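Local atomic coordinates of glycosyl hydrolase, family 38 (Enterococcus faecalis, PDB entry 5KBP), a protein that probably hydrolyses alpha-mannosidic linkages of carbohydrates as a family 38 glycoside hydrolase. Residues 573-583 against 630-638. Sequence-based numbering, arbitrary orientation.
Sequences IFFKPTEDQGI and FRERLAQRS
F630 presents its ring edge to the face of F575 in an offset edge-to-face pair, with centroids 5.7 Å apart and planes at 65°. I573 lies over a face of F630, its CG2 4.1 Å from the ring centroid, while I573 CD1 packs on F630 CE2. F630 O sits above the F575 ring near the rim, and R631 CA lies over that ring in a CH-pi contact, 4.2 Å from the centroid. Q636 carries the polar centre: bent at chi2 (-60°), its side chain brings the amide to the type I turn P577-D580. Q636 OE1 accepts from E579 N at 3.0 Å, with the donor above the carbonyl plane, and Q636 NE2 donates to T578 OG1 at 3.1 Å; these two bonds, with a weak one from Q636 NE2 to L634 O, hold the amide's orientation. T578 OG1 donates a hydrogen bond to E579 OE2. R637 lays CG against P577 CG and CD 3.5 Å from D580 CG. Its salt bridge, R637 NH1 to D580 OD2, is long at 4.0 Å; R637 NH2 forms a salt bridge with D564, and D580 OD2 accepts a hydrogen bond from G566 N. The contact joins the loop between strands 555-566 and 583-584, with its type I turn and following Asx turn (G582 N to D580 OD1), to that between helix 619-625 and strand 641-653 in the family 38 C-terminal domain.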
loop_
_atom_site.group_PDB
_atom_site.type_symbol
_atom_site.label_atom_id
_atom_site.label_comp_id
_atom_site.label_asym_id
_atom_site.label_seq_id
_atom_site.Cartn_x
_atom_site.Cartn_y
_atom_site.Cartn_z
ATOM N N ILE A 573 -11.080 21.731 8.564
ATOM C CA ILE A 573 -12.154 22.669 8.862
ATOM C C ILE A 573 -12.981 22.922 7.610
ATOM O O ILE A 573 -12.437 23.090 6.512
ATOM C CB ILE A 573 -11.592 23.998 9.417
ATOM C CG1 ILE A 573 -10.750 23.735 10.669
ATOM C CG2 ILE A 573 -12.716 24.978 9.723
ATOM C CD1 ILE A 573 -10.130 24.973 11.267
ATOM N N PHE A 574 -14.301 22.945 7.780
ATOM C CA PHE A 574 -15.224 23.357 6.734
ATOM C C PHE A 574 -15.490 24.851 6.850
ATOM O O PHE A 574 -15.641 25.380 7.955
ATOM C CB PHE A 574 -16.539 22.580 6.835
ATOM C CG PHE A 574 -17.669 23.175 6.033
ATOM C CD1 PHE A 574 -17.817 22.873 4.690
ATOM C CD2 PHE A 574 -18.595 24.021 6.627
ATOM C CE1 PHE A 574 -18.855 23.411 3.949
ATOM C CE2 PHE A 574 -19.638 24.564 5.890
ATOM C CZ PHE A 574 -19.767 24.257 4.549
ATOM N N PHE A 575 -15.553 25.527 5.704
ATOM C CA PHE A 575 -15.874 26.951 5.686
ATOM C C PHE A 575 -16.589 27.266 4.381
ATOM O O PHE A 575 -15.993 27.159 3.304
ATOM C CB PHE A 575 -14.622 27.808 5.846
ATOM C CG PHE A 575 -14.908 29.284 5.908
ATOM C CD1 PHE A 575 -15.350 29.869 7.084
ATOM C CD2 PHE A 575 -14.743 30.086 4.790
ATOM C CE1 PHE A 575 -15.618 31.224 7.145
ATOM C CE2 PHE A 575 -15.009 31.442 4.844
ATOM C CZ PHE A 575 -15.447 32.012 6.024
ATOM N N LYS A 576 -17.850 27.658 4.480
ATOM C CA LYS A 576 -18.627 28.019 3.301
ATOM C C LYS A 576 -18.213 29.401 2.809
ATOM O O LYS A 576 -18.053 30.317 3.625
ATOM C CB LYS A 576 -20.120 28.006 3.624
ATOM C CG LYS A 576 -21.025 28.343 2.452
ATOM C CD LYS A 576 -22.470 28.485 2.904
ATOM C CE LYS A 576 -22.622 29.615 3.914
ATOM N NZ LYS A 576 -24.035 29.783 4.356
ATOM N N PRO A 577 -18.008 29.585 1.504
ATOM C CA PRO A 577 -17.733 30.929 0.985
ATOM C C PRO A 577 -18.849 31.897 1.353
ATOM O O PRO A 577 -20.016 31.519 1.481
ATOM C CB PRO A 577 -17.638 30.719 -0.532
ATOM C CG PRO A 577 -18.203 29.348 -0.784
ATOM C CD PRO A 577 -17.928 28.561 0.451
ATOM N N THR A 578 -18.466 33.165 1.526
ATOM C CA THR A 578 -19.339 34.128 2.191
ATOM C C THR A 578 -20.595 34.436 1.385
ATOM O O THR A 578 -21.621 34.806 1.967
ATOM C CB THR A 578 -18.570 35.419 2.483
ATOM O OG1 THR A 578 -18.145 36.019 1.252
ATOM C CG2 THR A 578 -17.351 35.123 3.340
ATOM N N GLU A 579 -20.546 34.297 0.061
ATOM C CA GLU A 579 -21.707 34.582 -0.771
ATOM C C GLU A 579 -22.519 33.341 -1.116
ATOM O O GLU A 579 -23.607 33.471 -1.687
ATOM C CB GLU A 579 -21.280 35.284 -2.068
ATOM C CG GLU A 579 -20.309 36.437 -1.862
ATOM C CD GLU A 579 -20.800 37.454 -0.851
ATOM O OE1 GLU A 579 -22.010 37.759 -0.843
ATOM O OE2 GLU A 579 -19.972 37.948 -0.057
ATOM N N ASP A 580 -22.024 32.152 -0.784
ATOM C CA ASP A 580 -22.729 30.924 -1.120
ATOM C C ASP A 580 -23.941 30.742 -0.215
ATOM O O ASP A 580 -23.829 30.802 1.014
ATOM C CB ASP A 580 -21.787 29.727 -0.997
ATOM C CG ASP A 580 -22.460 28.416 -1.351
ATOM O OD1 ASP A 580 -23.425 28.434 -2.144
ATOM O OD2 ASP A 580 -22.021 27.364 -0.840
ATOM N N GLN A 581 -25.102 30.518 -0.828
ATOM C CA GLN A 581 -26.347 30.302 -0.103
ATOM C C GLN A 581 -26.889 28.890 -0.286
ATOM O O GLN A 581 -28.017 28.609 0.133
ATOM C CB GLN A 581 -27.388 31.338 -0.531
ATOM C CG GLN A 581 -27.054 32.753 -0.079
ATOM C CD GLN A 581 -27.840 33.812 -0.823
ATOM O OE1 GLN A 581 -27.930 33.785 -2.051
ATOM N NE2 GLN A 581 -28.414 34.754 -0.083
ATOM N N GLY A 582 -26.119 28.001 -0.902
ATOM C CA GLY A 582 -26.473 26.601 -0.982
ATOM C C GLY A 582 -27.289 26.258 -2.217
ATOM O O GLY A 582 -27.871 27.115 -2.881
ATOM N N ILE A 583 -27.317 24.963 -2.524
ATOM C CA ILE A 583 -28.118 24.410 -3.610
ATOM C C ILE A 583 -28.788 23.146 -3.093
ATOM O O ILE A 583 -28.112 22.242 -2.590
ATOM C CB ILE A 583 -27.269 24.103 -4.860
ATOM C CG1 ILE A 583 -26.699 25.391 -5.457
ATOM C CG2 ILE A 583 -28.097 23.361 -5.892
ATOM C CD1 ILE A 583 -25.776 25.163 -6.632
ATOM N N PHE A 630 -8.516 30.875 6.797
ATOM C CA PHE A 630 -9.687 30.496 6.012
ATOM C C PHE A 630 -10.855 31.451 6.224
ATOM O O PHE A 630 -11.664 31.648 5.311
ATOM C CB PHE A 630 -10.100 29.057 6.333
ATOM C CG PHE A 630 -10.481 28.832 7.771
ATOM C CD1 PHE A 630 -11.789 29.009 8.193
ATOM C CD2 PHE A 630 -9.534 28.422 8.694
ATOM C CE1 PHE A 630 -12.143 28.796 9.512
ATOM C CE2 PHE A 630 -9.882 28.209 10.014
ATOM C CZ PHE A 630 -11.188 28.394 10.424
ATOM N N ARG A 631 -10.960 32.059 7.408
ATOM C CA ARG A 631 -12.056 32.988 7.661
ATOM C C ARG A 631 -11.930 34.275 6.859
ATOM O O ARG A 631 -12.942 34.945 6.628
ATOM C CB ARG A 631 -12.142 33.314 9.153
ATOM C CG ARG A 631 -12.944 32.308 9.962
ATOM C CD ARG A 631 -13.230 32.831 11.361
ATOM N NE ARG A 631 -12.032 32.864 12.194
ATOM C CZ ARG A 631 -11.960 33.470 13.376
ATOM N NH1 ARG A 631 -13.016 34.104 13.864
ATOM N NH2 ARG A 631 -10.828 33.446 14.066
ATOM N N GLU A 632 -10.721 34.635 6.426
ATOM C CA GLU A 632 -10.491 35.848 5.653
ATOM C C GLU A 632 -10.469 35.588 4.150
ATOM O O GLU A 632 -10.001 36.440 3.387
ATOM C CB GLU A 632 -9.179 36.507 6.087
ATOM C CG GLU A 632 -9.100 36.822 7.571
ATOM C CD GLU A 632 -9.989 37.982 7.971
ATOM O OE1 GLU A 632 -10.142 38.922 7.163
ATOM O OE2 GLU A 632 -10.537 37.955 9.092
ATOM N N ARG A 633 -10.968 34.436 3.709
ATOM C CA ARG A 633 -10.878 34.043 2.308
ATOM C C ARG A 633 -12.052 34.608 1.519
ATOM O O ARG A 633 -13.211 34.474 1.925
ATOM C CB ARG A 633 -10.817 32.521 2.181
ATOM C CG ARG A 633 -9.489 31.953 2.652
ATOM C CD ARG A 633 -9.363 30.459 2.425
ATOM N NE ARG A 633 -8.012 30.006 2.740
ATOM C CZ ARG A 633 -7.623 28.737 2.742
ATOM N NH1 ARG A 633 -8.486 27.773 2.449
ATOM N NH2 ARG A 633 -6.370 28.429 3.042
ATOM N N LEU A 634 -11.739 35.244 0.389
ATOM C CA LEU A 634 -12.729 35.904 -0.450
ATOM C C LEU A 634 -13.213 35.038 -1.603
ATOM O O LEU A 634 -14.105 35.465 -2.344
ATOM C CB LEU A 634 -12.154 37.210 -1.012
ATOM C CG LEU A 634 -11.507 38.165 -0.009
ATOM C CD1 LEU A 634 -10.786 39.292 -0.736
ATOM C CD2 LEU A 634 -12.553 38.714 0.952
ATOM N N ALA A 635 -12.651 33.844 -1.773
ATOM C CA ALA A 635 -13.024 32.996 -2.897
ATOM C C ALA A 635 -14.492 32.599 -2.810
ATOM O O ALA A 635 -15.035 32.386 -1.723
ATOM C CB ALA A 635 -12.144 31.746 -2.933
ATOM N N GLN A 636 -15.134 32.510 -3.969
ATOM C CA GLN A 636 -16.516 32.074 -4.078
ATOM C C GLN A 636 -16.598 30.877 -5.015
ATOM O O GLN A 636 -15.623 30.499 -5.670
ATOM C CB GLN A 636 -17.414 33.212 -4.582
ATOM C CG GLN A 636 -17.302 34.487 -3.768
ATOM C CD GLN A 636 -17.681 34.288 -2.312
ATOM O OE1 GLN A 636 -18.544 33.472 -1.990
ATOM N NE2 GLN A 636 -17.037 35.036 -1.424
ATOM N N ARG A 637 -17.782 30.273 -5.072
ATOM C CA ARG A 637 -17.993 29.152 -5.975
ATOM C C ARG A 637 -17.912 29.622 -7.421
ATOM O O ARG A 637 -18.307 30.745 -7.751
ATOM C CB ARG A 637 -19.348 28.498 -5.707
ATOM C CG ARG A 637 -19.606 28.183 -4.244
ATOM C CD ARG A 637 -20.738 27.184 -4.091
ATOM N NE ARG A 637 -20.355 25.856 -4.561
ATOM C CZ ARG A 637 -21.132 24.780 -4.479
ATOM N NH1 ARG A 637 -22.341 24.873 -3.943
ATOM N NH2 ARG A 637 -20.699 23.612 -4.935
ATOM N N SER A 638 -17.384 28.760 -8.286
ATOM C CA SER A 638 -17.270 29.100 -9.696
ATOM C C SER A 638 -18.650 29.302 -10.308
ATOM O O SER A 638 -19.632 28.669 -9.912
ATOM C CB SER A 638 -16.516 28.007 -10.452
ATOM O OG SER A 638 -16.442 28.301 -11.836
#